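Long-range contacts in 5'-Methylthioadenosine Nucleosidase (Arabidopsis thaliana, PDB 2QTG), which is a plant enzyme of the phosphorylase superfamily, a nucleosidase by name, built around a mixed beta sheet flanked by helices: residues V29-A34 with I110-G115; L40-K45 with T251-I256; S134-H139 with E202-A207; F138-I143 with T177-D182. One frame throughout, in Å; residues are numbered along the deposited sequence. Where two conformers were deposited one is given.

Interaction 1: residues V29-A34 with I110-G115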
loop_
_atom_site.group_PDB
_atom_site.type_symbol
_atom_site.label_atom_id
_atom_site.label_comp_id
_atom_site.label_asym_id
_atom_site.label_seq_id
_atom_site.Cartn_x
_atom_site.Cartn_y
_atom_site.Cartn_z
ATOM N N VAL A 29 -19.651 11.125 5.463
ATOM C CA VAL A 29 -19.159 9.739 5.575
ATOM C C VAL A 29 -18.548 9.306 4.236
ATOM O O VAL A 29 -19.178 9.457 3.176
ATOM C CB VAL A 29 -20.308 8.755 5.933
ATOM C CG1 VAL A 29 -19.837 7.296 5.834
ATOM C CG2 VAL A 29 -20.845 9.046 7.293
ATOM N N VAL A 30 -17.304 8.826 4.272
ATOM C CA VAL A 30 -16.695 8.156 3.134
ATOM C C VAL A 30 -16.676 6.618 3.342
ATOM O O VAL A 30 -16.150 6.118 4.340
ATOM C CB VAL A 30 -15.251 8.679 2.843
ATOM C CG1 VAL A 30 -14.514 7.776 1.852
ATOM C CG2 VAL A 30 -15.274 10.109 2.330
ATOM N N PHE A 31 -17.273 5.897 2.406
ATOM C CA PHE A 31 -17.132 4.422 2.280
ATOM C C PHE A 31 -15.963 4.087 1.353
ATOM O O PHE A 31 -15.906 4.551 0.214
ATOM C CB PHE A 31 -18.381 3.788 1.705
ATOM C CG PHE A 31 -19.481 3.624 2.676
ATOM C CD1 PHE A 31 -20.300 4.718 3.010
ATOM C CD2 PHE A 31 -19.723 2.382 3.269
ATOM C CE1 PHE A 31 -21.328 4.566 3.910
ATOM C CE2 PHE A 31 -20.770 2.216 4.186
ATOM C CZ PHE A 31 -21.560 3.296 4.506
ATOM N N VAL A 32 -15.009 3.303 1.851
ATOM C CA VAL A 32 -13.922 2.791 0.994
ATOM C C VAL A 32 -14.218 1.326 0.664
ATOM O O VAL A 32 -14.183 0.455 1.556
ATOM C CB VAL A 32 -12.509 2.921 1.686
ATOM C CG1 VAL A 32 -11.441 2.164 0.880
ATOM C CG2 VAL A 32 -12.139 4.403 1.838
ATOM N N ILE A 33 -14.554 1.047 -0.596
ATOM C CA ILE A 33 -15.008 -0.294 -0.950
ATOM C C ILE A 33 -14.135 -0.817 -2.097
ATOM O O ILE A 33 -14.035 -0.181 -3.151
ATOM C CB ILE A 33 -16.551 -0.385 -1.304
ATOM C CG1 ILE A 33 -17.459 0.169 -0.156
ATOM C CG2 ILE A 33 -16.892 -1.861 -1.694
ATOM C CD1 ILE A 33 -19.003 0.297 -0.511
ATOM N N ALA A 34 -13.519 -1.975 -1.898
ATOM C CA ALA A 34 -12.428 -2.418 -2.800
ATOM C C ALA A 34 -12.909 -2.897 -4.195
ATOM O O ALA A 34 -12.266 -2.602 -5.213
ATOM C CB ALA A 34 -11.624 -3.500 -2.142
ATOM N N ILE A 110 -15.767 10.603 9.137
ATOM C CA ILE A 110 -15.581 9.191 9.460
ATOM C C ILE A 110 -15.436 8.377 8.154
ATOM O O ILE A 110 -16.052 8.680 7.152
ATOM C CB ILE A 110 -16.771 8.697 10.344
ATOM C CG1 ILE A 110 -16.621 7.225 10.778
ATOM C CG2 ILE A 110 -18.102 8.984 9.671
ATOM C CD1 ILE A 110 -17.522 6.839 12.043
ATOM N N ILE A 111 -14.589 7.370 8.184
ATOM C CA ILE A 111 -14.402 6.447 7.072
ATOM C C ILE A 111 -15.007 5.089 7.449
ATOM O O ILE A 111 -14.814 4.621 8.564
ATOM C CB ILE A 111 -12.889 6.204 6.829
ATOM C CG1 ILE A 111 -12.138 7.476 6.477
ATOM C CG2 ILE A 111 -12.608 4.979 5.838
ATOM C CD1 ILE A 111 -12.556 8.113 5.226
ATOM N N ILE A 112 -15.699 4.466 6.506
ATOM C CA ILE A 112 -16.190 3.119 6.649
ATOM C C ILE A 112 -15.603 2.255 5.522
ATOM O O ILE A 112 -15.934 2.413 4.343
ATOM C CB ILE A 112 -17.739 3.034 6.598
ATOM C CG1 ILE A 112 -18.401 4.101 7.496
ATOM C CG2 ILE A 112 -18.244 1.536 6.770
ATOM C CD1 ILE A 112 -19.892 4.016 7.636
ATOM N N ASN A 113 -14.743 1.327 5.904
ATOM C CA ASN A 113 -14.232 0.299 4.995
ATOM C C ASN A 113 -15.241 -0.851 5.040
ATOM O O ASN A 113 -15.363 -1.528 6.029
ATOM C CB ASN A 113 -12.822 -0.146 5.406
ATOM C CG ASN A 113 -12.241 -1.273 4.528
ATOM O OD1 ASN A 113 -11.553 -2.141 5.046
ATOM N ND2 ASN A 113 -12.524 -1.254 3.197
ATOM N N ALA A 114 -16.005 -1.026 3.967
ATOM C CA ALA A 114 -17.040 -2.079 3.899
ATOM C C ALA A 114 -16.702 -3.065 2.778
ATOM O O ALA A 114 -16.347 -2.652 1.677
ATOM C CB ALA A 114 -18.420 -1.444 3.642
ATOM N N GLY A 115 -16.825 -4.363 3.034
ATOM C CA GLY A 115 -16.579 -5.365 2.000
ATOM C C GLY A 115 -16.646 -6.799 2.501
ATOM O O GLY A 115 -16.963 -7.056 3.673
HETATM O O HOH W 1 -14.086 -3.638 0.252
#
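Val30 N donates to Ile110 O and Val30 O accepts from Ile112 N (2.8 Å), so the neighbouring parallel strand grips both. Val32 N follows on Ile112 O at 2.8 Å. Val32 O takes two donors: the side-chain amide Asn113 ND2, 2.9 Å away with the oxygen lying in the amide plane, and more weakly Ala114 N at 3.4 Å. Asn113 OD1 is satisfied by Lys221. Where the strands part, a water accepts from Ala34 N and lies within bonding distance of Ala114 O. The contact is buried, with apolar side chains on both faces. Ile112 lies alongside Phe31, its CB over one ring face, 4.1 Å from the centroid, while Ala114 CB meets the ring edge; on the face of Val30, Ile111 lies alongside, CD1 touching Val30 CB. Along its other edge, 29-34 bonds to strand 72-78. Such a parallel pair, covered on the Phe31 and Ile112 face by helix 234-259, belongs to the central sheet of the phosphorylase-superfamily alpha/beta fold.

Interaction 2: residues L40-K45 with T251-I256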
loop_
_atom_site.group_PDB
_atom_site.type_symbol
_atom_site.label_atom_id
_atom_site.label_comp_id
_atom_site.label_asym_id
_atom_site.label_seq_id
_atom_site.Cartn_x
_atom_site.Cartn_y
_atom_site.Cartn_z
ATOM N N LEU A 40 -21.796 -1.410 -5.696
ATOM C CA LEU A 40 -23.000 -1.064 -6.495
ATOM C C LEU A 40 -24.372 -1.276 -5.805
ATOM O O LEU A 40 -25.280 -0.461 -5.982
ATOM C CB LEU A 40 -22.934 -1.709 -7.897
ATOM C CG LEU A 40 -22.015 -1.090 -9.001
ATOM C CD1 LEU A 40 -22.658 -0.006 -9.823
ATOM C CD2 LEU A 40 -20.710 -0.523 -8.482
ATOM N N PRO A 41 -24.546 -2.367 -5.017
ATOM C CA PRO A 41 -25.845 -2.444 -4.331
ATOM C C PRO A 41 -26.173 -1.266 -3.415
ATOM O O PRO A 41 -27.312 -0.762 -3.448
ATOM C CB PRO A 41 -25.771 -3.773 -3.561
ATOM C CG PRO A 41 -24.743 -4.566 -4.256
ATOM C CD PRO A 41 -23.731 -3.566 -4.761
ATOM N N LEU A 42 -25.196 -0.803 -2.638
ATOM C CA LEU A 42 -25.397 0.335 -1.722
ATOM C C LEU A 42 -25.627 1.636 -2.481
ATOM O O LEU A 42 -26.453 2.467 -2.100
ATOM C CB LEU A 42 -24.179 0.499 -0.801
ATOM C CG LEU A 42 -24.238 1.540 0.326
ATOM C CD1 LEU A 42 -25.311 1.185 1.378
ATOM C CD2 LEU A 42 -22.875 1.661 0.954
ATOM N N VAL A 43 -24.873 1.785 -3.568
ATOM C CA VAL A 43 -24.957 2.926 -4.454
ATOM C C VAL A 43 -26.385 3.020 -4.977
ATOM O O VAL A 43 -27.000 4.085 -4.949
ATOM C CB VAL A 43 -23.942 2.758 -5.599
ATOM C CG1 VAL A 43 -24.309 3.616 -6.818
ATOM C CG2 VAL A 43 -22.535 3.085 -5.082
ATOM N N ASN A 44 -26.921 1.890 -5.421
ATOM C CA ASN A 44 -28.305 1.852 -5.897
ATOM C C ASN A 44 -29.345 2.098 -4.795
ATOM O O ASN A 44 -30.262 2.888 -4.986
ATOM C CB ASN A 44 -28.565 0.581 -6.715
ATOM C CG ASN A 44 -27.759 0.558 -7.997
ATOM O OD1 ASN A 44 -27.703 1.551 -8.723
ATOM N ND2 ASN A 44 -27.102 -0.554 -8.267
ATOM N N LYS A 45 -29.142 1.488 -3.623
ATOM C CA LYS A 45 -30.004 1.704 -2.463
ATOM C C LYS A 45 -30.180 3.189 -2.074
ATOM O O LYS A 45 -31.278 3.627 -1.720
ATOM C CB LYS A 45 -29.496 0.864 -1.267
ATOM C CG LYS A 45 -30.292 1.041 0.024
ATOM C CD LYS A 45 -31.613 0.293 0.024
ATOM C CE LYS A 45 -32.579 0.989 0.979
ATOM N NZ LYS A 45 -33.953 0.373 0.973
ATOM N N THR A 251 -26.737 -4.060 5.999
ATOM C CA THR A 251 -26.036 -3.610 7.222
ATOM C C THR A 251 -25.491 -2.178 7.029
ATOM O O THR A 251 -25.599 -1.337 7.939
ATOM C CB THR A 251 -24.925 -4.572 7.680
ATOM O OG1 THR A 251 -25.490 -5.866 7.969
ATOM C CG2 THR A 251 -24.247 -4.022 8.939
ATOM N N ALA A 252 -24.892 -1.921 5.858
ATOM C CA ALA A 252 -24.379 -0.576 5.538
ATOM C C ALA A 252 -25.488 0.490 5.511
ATOM O O ALA A 252 -25.304 1.562 6.028
ATOM C CB ALA A 252 -23.556 -0.570 4.253
ATOM N N THR A 253 -26.628 0.176 4.900
ATOM C CA THR A 253 -27.859 0.990 5.047
ATOM C C THR A 253 -28.212 1.393 6.490
ATOM O O THR A 253 -28.341 2.575 6.780
ATOM C CB THR A 253 -29.053 0.287 4.415
ATOM O OG1 THR A 253 -28.741 0.012 3.048
ATOM C CG2 THR A 253 -30.315 1.153 4.503
ATOM N N LYS A 254 -28.381 0.410 7.370
ATOM C CA LYS A 254 -28.676 0.650 8.790
ATOM C C LYS A 254 -27.582 1.455 9.536
ATOM O O LYS A 254 -27.880 2.245 10.431
ATOM C CB LYS A 254 -28.918 -0.679 9.493
ATOM C CG LYS A 254 -30.144 -1.401 8.958
ATOM C CD LYS A 254 -30.351 -2.719 9.682
ATOM C CE LYS A 254 -31.806 -3.135 9.571
ATOM N NZ LYS A 254 -32.119 -4.414 10.256
ATOM N N VAL A 255 -26.330 1.254 9.140
ATOM C CA VAL A 255 -25.219 2.043 9.688
ATOM C C VAL A 255 -25.357 3.539 9.312
ATOM O O VAL A 255 -25.274 4.407 10.195
ATOM C CB VAL A 255 -23.833 1.487 9.249
ATOM C CG1 VAL A 255 -22.725 2.504 9.542
ATOM C CG2 VAL A 255 -23.520 0.162 9.952
ATOM N N ILE A 256 -25.564 3.837 8.021
ATOM C CA ILE A 256 -25.829 5.222 7.556
ATOM C C ILE A 256 -27.003 5.879 8.319
ATOM O O ILE A 256 -26.866 7.006 8.817
ATOM C CB ILE A 256 -26.055 5.293 5.987
ATOM C CG1 ILE A 256 -24.744 5.011 5.223
ATOM C CG2 ILE A 256 -26.615 6.662 5.523
ATOM C CD1 ILE A 256 -24.958 4.784 3.703
#
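Helix segments 40-45 and 251-256 run at 47° to one another with axes 10.5 Å apart at closest approach, a wide spacing, bridged by Leu42 and the stem of Lys45. The CA atoms come nearest at Leu42 and Thr253, 7.2 Å apart. Lys45 N bonds to Pro41 O within the first helix, which is kinked at Pro41 and Leu42. Leu42 does most of the bridging. With CG anti to the backbone N (chi1 -174°), it sends CD1 to Ala252 CB at 3.8 Å, and the same methyl lies 4.3 Å from Ile256 CD1. In the fold, these are two helices packed on one face of the central sheet: Leu42, Ala252 and Ile256 all touch Phe31 of strand 28-32 beneath them. Toward solvent, the Lys45 chain, bent at chi2 (77°), crosses the Thr253 side chain at about a right angle. Its CG passes 3.6 Å from Thr253 OG1, which is bonded within its own helix to Glu249 O. Here lysine contributes its aliphatic stem, with CE 4.2 Å from Thr253 CG2.

Interaction 3: residues S134-H139 with E202-A207. With MTH (2-(4-amino-pyrrolo[2,3-D]pyrimidin-7-yl)-5-methylsulfanylmethyl-tetrahydro-furan-3,4-diol), chain C.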
loop_
_atom_site.group_PDB
_atom_site.type_symbol
_atom_site.label_atom_id
_atom_site.label_comp_id
_atom_site.label_asym_id
_atom_site.label_seq_id
_atom_site.Cartn_x
_atom_site.Cartn_y
_atom_site.Cartn_z
ATOM N N SER A 134 -13.225 -4.856 15.742
ATOM C CA SER A 134 -12.657 -4.209 16.938
ATOM C C SER A 134 -11.309 -3.566 16.675
ATOM O O SER A 134 -11.055 -2.430 17.038
ATOM C CB SER A 134 -12.525 -5.212 18.098
ATOM O OG SER A 134 -11.817 -6.380 17.661
ATOM N N ASP A 135 -10.412 -4.315 16.056
ATOM C CA ASP A 135 -9.098 -3.797 15.744
ATOM C C ASP A 135 -8.505 -4.582 14.565
ATOM O O ASP A 135 -9.043 -5.635 14.152
ATOM C CB ASP A 135 -8.177 -3.777 16.989
ATOM C CG ASP A 135 -7.996 -5.130 17.636
ATOM O OD1 ASP A 135 -8.411 -6.202 17.077
ATOM O OD2 ASP A 135 -7.370 -5.119 18.722
ATOM N N VAL A 136 -7.431 -4.054 14.014
ATOM C CA VAL A 136 -6.871 -4.535 12.769
ATOM C C VAL A 136 -5.368 -4.880 12.956
ATOM O O VAL A 136 -4.682 -4.224 13.746
ATOM C CB VAL A 136 -7.186 -3.455 11.659
ATOM C CG1 VAL A 136 -6.155 -2.345 11.620
ATOM C CG2 VAL A 136 -7.411 -4.078 10.295
ATOM N N VAL A 137 -4.878 -5.877 12.217
ATOM C CA VAL A 137 -3.471 -6.211 12.128
ATOM C C VAL A 137 -3.151 -6.607 10.658
ATOM O O VAL A 137 -4.071 -6.815 9.813
ATOM C CB VAL A 137 -3.066 -7.416 13.016
ATOM C CG1 VAL A 137 -2.945 -7.041 14.509
ATOM C CG2 VAL A 137 -3.973 -8.674 12.749
ATOM N N PHE A 138 -1.865 -6.673 10.368
ATOM C CA PHE A 138 -1.330 -7.366 9.172
ATOM C C PHE A 138 -0.853 -8.766 9.481
ATOM O O PHE A 138 -0.396 -9.029 10.589
ATOM C CB PHE A 138 -0.163 -6.611 8.528
ATOM C CG PHE A 138 -0.539 -5.256 7.952
ATOM C CD1 PHE A 138 -1.129 -5.153 6.679
ATOM C CD2 PHE A 138 -0.248 -4.085 8.660
ATOM C CE1 PHE A 138 -1.441 -3.917 6.132
ATOM C CE2 PHE A 138 -0.572 -2.825 8.142
ATOM C CZ PHE A 138 -1.166 -2.746 6.848
ATOM N N HIS A 139 -0.911 -9.669 8.500
ATOM C CA HIS A 139 -0.231 -10.971 8.666
ATOM C C HIS A 139 0.985 -11.193 7.729
ATOM O O HIS A 139 1.704 -12.146 7.886
ATOM C CB HIS A 139 -1.175 -12.185 8.615
ATOM C CG HIS A 139 -2.242 -12.080 7.548
ATOM N ND1 HIS A 139 -2.041 -12.468 6.233
ATOM C CD2 HIS A 139 -3.517 -11.639 7.617
ATOM C CE1 HIS A 139 -3.150 -12.242 5.525
ATOM N NE2 HIS A 139 -4.063 -11.744 6.352
ATOM N N GLU A 202 -7.429 -5.523 2.472
ATOM C CA GLU A 202 -7.309 -4.070 2.549
ATOM C C GLU A 202 -7.331 -3.412 3.933
ATOM O O GLU A 202 -6.764 -2.324 4.081
ATOM C CB GLU A 202 -8.360 -3.343 1.692
ATOM C CG GLU A 202 -8.374 -3.656 0.199
ATOM C CD GLU A 202 -9.130 -4.949 -0.154
ATOM O OE1 GLU A 202 -10.058 -5.318 0.587
ATOM O OE2 GLU A 202 -8.831 -5.530 -1.212
ATOM N N GLY A 203 -8.023 -4.026 4.902
ATOM C CA GLY A 203 -8.462 -3.335 6.119
ATOM C C GLY A 203 -7.398 -2.569 6.878
ATOM O O GLY A 203 -7.549 -1.361 7.139
ATOM N N ALA A 204 -6.322 -3.265 7.239
ATOM C CA ALA A 204 -5.262 -2.635 8.050
ATOM C C ALA A 204 -4.522 -1.475 7.358
ATOM O O ALA A 204 -3.912 -0.632 8.046
ATOM C CB ALA A 204 -4.287 -3.699 8.601
ATOM N N ALA A 205 -4.562 -1.457 6.012
ATOM C CA ALA A 205 -3.967 -0.409 5.191
ATOM C C ALA A 205 -4.855 0.831 5.243
ATOM O O ALA A 205 -4.344 1.948 5.375
ATOM C CB ALA A 205 -3.774 -0.893 3.723
ATOM N N VAL A 206 -6.178 0.636 5.104
ATOM C CA VAL A 206 -7.149 1.744 5.333
ATOM C C VAL A 206 -6.942 2.350 6.741
ATOM O O VAL A 206 -6.876 3.584 6.886
ATOM C CB VAL A 206 -8.636 1.293 5.092
ATOM C CG1 VAL A 206 -9.639 2.472 5.210
ATOM C CG2 VAL A 206 -8.737 0.710 3.748
ATOM N N ALA A 207 -6.813 1.484 7.754
ATOM C CA ALA A 207 -6.628 1.959 9.148
ATOM C C ALA A 207 -5.346 2.794 9.300
ATOM O O ALA A 207 -5.361 3.853 9.985
ATOM C CB ALA A 207 -6.578 0.775 10.111
HETATM C CS MTH C . -10.567 -10.626 -5.410
HETATM S "S5'" MTH C . -9.453 -10.709 -4.004
HETATM C "C5'" MTH C . -10.712 -10.799 -2.762
HETATM C "C4'" MTH C . -11.322 -9.466 -2.303
HETATM O "O4'" MTH C . -12.375 -9.770 -1.355
HETATM C "C2'" MTH C . -10.424 -9.027 -0.137
HETATM O "O2'" MTH C . -10.306 -8.022 0.899
HETATM C "C3'" MTH C . -10.364 -8.523 -1.572
HETATM O "O3'" MTH C . -10.857 -7.184 -1.758
HETATM C "C1'" MTH C . -11.809 -9.705 -0.009
HETATM N N9 MTH C . -11.687 -11.054 0.506
HETATM C C8 MTH C . -12.581 -11.982 0.424
HETATM C C7 MTH C . -12.325 -13.001 1.116
HETATM C C5 MTH C . -11.061 -13.118 1.370
HETATM C C6 MTH C . -10.277 -14.082 1.939
HETATM N N6 MTH C . -10.759 -15.323 2.228
HETATM N N1 MTH C . -8.980 -13.700 2.137
HETATM C C2 MTH C . -8.526 -12.439 1.823
HETATM N N3 MTH C . -9.325 -11.481 1.260
HETATM C C4 MTH C . -10.621 -11.814 1.053
#
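The start of helix 203-212, whose N-cap residue Glu202 holds the sugar hydroxyls of the bound MTH, packs here against the end of strand 130-138. Val136 and Phe138 of the strand embrace Ala204 of the helix. Ala204 CB sits over the centre of the Phe138 ring, 3.6 Å from the centroid and 9° off the ring normal, a CH-pi contact. The same methyl touches Val136 CG2 and approaches Val137 O. Val136 is modelled in two conformers; in the one given, CG1 is lodged between its own backbone N and carbonyl carbon (chi1 85°) and meets Ala207 CB, while CG2 lies against Ala204 CA. The helix offers small residues, Gly203, Ala204 and Ala207, to the strand of this alpha/beta fold, with the two axes 7.5 Å apart and steeply crossed at 111°. On the ligand side, the Glu202 chain is bent at chi2 and each carboxylate oxygen takes one hydroxyl: MTH O2' donates to Glu202 OE1 and MTH O3' to Glu202 OE2, both at 2.7 Å. Gly91 N also bonds to Glu202 OE2, a second bond that would help fix the carboxylate. In the same first turn, Ala205 packs on Val93 of the second subunit.

Interaction 4: residues F138-I143 with T177-D182. With MTH (2-(4-amino-pyrrolo[2,3-D]pyrimidin-7-yl)-5-methylsulfanylmethyl-tetrahydro-furan-3,4-diol), chain C.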
loop_
_atom_site.group_PDB
_atom_site.type_symbol
_atom_site.label_atom_id
_atom_site.label_comp_id
_atom_site.label_asym_id
_atom_site.label_seq_id
_atom_site.Cartn_x
_atom_site.Cartn_y
_atom_site.Cartn_z
ATOM N N PHE A 138 -1.865 -6.673 10.368
ATOM C CA PHE A 138 -1.330 -7.366 9.172
ATOM C C PHE A 138 -0.853 -8.766 9.481
ATOM O O PHE A 138 -0.396 -9.029 10.589
ATOM C CB PHE A 138 -0.163 -6.611 8.528
ATOM C CG PHE A 138 -0.539 -5.256 7.952
ATOM C CD1 PHE A 138 -1.129 -5.153 6.679
ATOM C CD2 PHE A 138 -0.248 -4.085 8.660
ATOM C CE1 PHE A 138 -1.441 -3.917 6.132
ATOM C CE2 PHE A 138 -0.572 -2.825 8.142
ATOM C CZ PHE A 138 -1.166 -2.746 6.848
ATOM N N HIS A 139 -0.911 -9.669 8.500
ATOM C CA HIS A 139 -0.231 -10.971 8.666
ATOM C C HIS A 139 0.985 -11.193 7.729
ATOM O O HIS A 139 1.704 -12.146 7.886
ATOM C CB HIS A 139 -1.175 -12.185 8.615
ATOM C CG HIS A 139 -2.242 -12.080 7.548
ATOM N ND1 HIS A 139 -2.041 -12.468 6.233
ATOM C CD2 HIS A 139 -3.517 -11.639 7.617
ATOM C CE1 HIS A 139 -3.150 -12.242 5.525
ATOM N NE2 HIS A 139 -4.063 -11.744 6.352
ATOM N N ASP A 140 1.236 -10.275 6.822
ATOM C CA ASP A 140 2.289 -10.480 5.823
ATOM C C ASP A 140 3.332 -9.355 5.787
ATOM O O ASP A 140 4.006 -9.141 4.749
ATOM C CB ASP A 140 1.610 -10.659 4.444
ATOM C CG ASP A 140 0.958 -9.369 3.915
ATOM O OD1 ASP A 140 0.645 -8.442 4.714
ATOM O OD2 ASP A 140 0.694 -9.305 2.666
ATOM N N ARG A 141 3.494 -8.648 6.911
ATOM C CA ARG A 141 4.567 -7.678 7.023
ATOM C C ARG A 141 5.530 -8.180 8.096
ATOM O O ARG A 141 5.542 -7.646 9.183
ATOM C CB ARG A 141 4.034 -6.307 7.413
ATOM C CG ARG A 141 3.561 -5.404 6.265
ATOM C CD ARG A 141 2.207 -5.711 5.630
ATOM N NE ARG A 141 1.822 -4.651 4.668
ATOM C CZ ARG A 141 0.904 -4.756 3.676
ATOM N NH1 ARG A 141 0.198 -5.897 3.472
ATOM N NH2 ARG A 141 0.650 -3.699 2.912
ATOM N N ARG A 142 6.260 -9.254 7.777
ATOM C CA ARG A 142 7.149 -9.921 8.718
ATOM C C ARG A 142 8.513 -9.234 8.619
ATOM O O ARG A 142 9.196 -9.322 7.589
ATOM C CB ARG A 142 7.261 -11.423 8.419
ATOM C CG ARG A 142 5.893 -12.156 8.192
ATOM C CD ARG A 142 6.128 -13.648 7.888
ATOM N NE ARG A 142 7.010 -13.762 6.723
ATOM C CZ ARG A 142 6.580 -13.802 5.463
ATOM N NH1 ARG A 142 5.271 -13.874 5.216
ATOM N NH2 ARG A 142 7.469 -13.814 4.469
ATOM N N ILE A 143 8.902 -8.539 9.693
ATOM C CA ILE A 143 10.172 -7.830 9.739
ATOM C C ILE A 143 10.907 -8.198 11.044
ATOM O O ILE A 143 10.772 -7.484 12.040
ATOM C CB ILE A 143 10.010 -6.268 9.610
ATOM C CG1 ILE A 143 8.940 -5.886 8.565
ATOM C CG2 ILE A 143 11.354 -5.623 9.193
ATOM C CD1 ILE A 143 8.509 -4.362 8.567
ATOM N N THR A 177 -5.108 -8.525 7.923
ATOM C CA THR A 177 -4.975 -8.101 6.524
ATOM C C THR A 177 -3.679 -8.591 5.891
ATOM O O THR A 177 -2.617 -8.596 6.525
ATOM C CB THR A 177 -5.001 -6.534 6.409
ATOM O OG1 THR A 177 -6.266 -6.024 6.842
ATOM C CG2 THR A 177 -4.721 -6.050 4.962
ATOM N N GLY A 178 -3.756 -9.033 4.637
ATOM C CA GLY A 178 -2.552 -9.287 3.840
ATOM C C GLY A 178 -2.861 -9.231 2.360
ATOM O O GLY A 178 -4.040 -9.246 2.009
ATOM N N ASP A 179 -1.835 -9.205 1.490
ATOM C CA ASP A 179 -2.122 -9.034 0.040
ATOM C C ASP A 179 -2.468 -10.307 -0.759
ATOM O O ASP A 179 -2.536 -10.251 -2.002
ATOM C CB ASP A 179 -1.042 -8.184 -0.650
ATOM C CG ASP A 179 -1.218 -6.694 -0.361
ATOM O OD1 ASP A 179 -2.059 -6.077 -1.013
ATOM O OD2 ASP A 179 -0.532 -6.150 0.530
ATOM N N SER A 180 -2.741 -11.418 -0.065
ATOM C CA SER A 180 -3.040 -12.688 -0.783
ATOM C C SER A 180 -4.450 -13.180 -0.445
ATOM O O SER A 180 -4.868 -13.077 0.689
ATOM C CB SER A 180 -1.976 -13.772 -0.496
ATOM O OG SER A 180 -0.680 -13.316 -0.856
ATOM N N LEU A 181 -5.200 -13.642 -1.455
ATOM C CA LEU A 181 -6.514 -14.226 -1.261
ATOM C C LEU A 181 -6.452 -15.622 -0.661
ATOM O O LEU A 181 -7.343 -16.030 0.104
ATOM C CB LEU A 181 -7.298 -14.238 -2.593
ATOM C CG LEU A 181 -8.621 -15.022 -2.621
ATOM C CD1 LEU A 181 -9.659 -14.382 -1.686
ATOM C CD2 LEU A 181 -9.146 -15.054 -4.052
ATOM N N ASP A 182 -5.415 -16.372 -0.996
ATOM C CA ASP A 182 -5.264 -17.678 -0.411
ATOM C C ASP A 182 -4.578 -17.543 0.946
ATOM O O ASP A 182 -4.387 -16.441 1.435
ATOM C CB ASP A 182 -4.539 -18.622 -1.365
ATOM C CG ASP A 182 -3.128 -18.192 -1.680
ATOM O OD1 ASP A 182 -2.622 -17.165 -1.161
ATOM O OD2 ASP A 182 -2.523 -18.929 -2.464
HETATM C CS MTH C . -10.567 -10.626 -5.410
HETATM S "S5'" MTH C . -9.453 -10.709 -4.004
HETATM C "C5'" MTH C . -10.712 -10.799 -2.762
HETATM C "C4'" MTH C . -11.322 -9.466 -2.303
HETATM O "O4'" MTH C . -12.375 -9.770 -1.355
HETATM C "C2'" MTH C . -10.424 -9.027 -0.137
HETATM O "O2'" MTH C . -10.306 -8.022 0.899
HETATM C "C3'" MTH C . -10.364 -8.523 -1.572
HETATM O "O3'" MTH C . -10.857 -7.184 -1.758
HETATM C "C1'" MTH C . -11.809 -9.705 -0.009
HETATM N N9 MTH C . -11.687 -11.054 0.506
HETATM C C8 MTH C . -12.581 -11.982 0.424
HETATM C C7 MTH C . -12.325 -13.001 1.116
HETATM C C5 MTH C . -11.061 -13.118 1.370
HETATM C C6 MTH C . -10.277 -14.082 1.939
HETATM N N6 MTH C . -10.759 -15.323 2.228
HETATM N N1 MTH C . -8.980 -13.700 2.137
HETATM C C2 MTH C . -8.526 -12.439 1.823
HETATM N N3 MTH C . -9.325 -11.481 1.260
HETATM C C4 MTH C . -10.621 -11.814 1.053
HETATM O O HOH W 2 0.738 -11.919 1.483
#
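Two flat groups of 138-143 set the contact with 177-182, the His139 imidazole and the Arg141 guanidinium. Over one face of the His139 ring lies the Thr177 carbonyl, its O 3.3 Å above the plane toward the rim; His139 N bonds to that same Thr177 O at 2.8 Å, so the carbonyl that the backbone bonds to also lies over the ring. The guanidinium of Arg141 has Phe138 CE1 over its centre on one face, and at its edge, in plane, Asp140 OD1. Arg141 NH1 reaches Asp140 OD1 on the syn side at 2.9 Å. It also makes a salt bridge to Asp179 OD2 at 3.0 Å, met on the anti side; this bond is less straight and tilted 28° out of both planes. A bend at chi2 (77°) brings the arginine back over Phe138. The second Asp140 oxygen, OD2, receives Asp179 N at 2.8 Å, from above the carboxylate plane, and a water that links it to Ser180 OG. Gly178 CA packs close to His139 CE1 and Asp140 OD1. Thr92 bonds to both Arg141 NH2 and Asp179 OD2, and Arg142 makes salt bridges to Asp182 and Asp187 of the second subunit. Asp140 OD2 and Asp179 OD2 lie only 4.0 Å apart; the shared arginine charge probably offsets their repulsion and so may help hold the 177-182 loop, with Leu181 CD1 on the MTH base, against 138-143.

How the interactions relate
Interaction 1 lies about 6 Å from the centre of the chain; interaction 2 covers one side of its sheet, their centres about 11 Å apart and Phe31 meeting helix 234-259. Interaction 3 lies about 13 Å from interaction 1, centre to centre, touching it through Asn113 and Val206. Interaction 4 continues from it, its centre about 10 Å from that of interaction 3, sharing Phe138 and His139 and joined by Thr177 OG1, to which Ala204 N probably donates. Along the chain, interactions 1 and 2 interlock, while 3 and 4 are nested within the long loop that interaction 2 closes. Packing at the core is thereby connected stepwise to the MTH site and the subunit interface, with interaction 2 across the chain's centre from interactions 3 and 4.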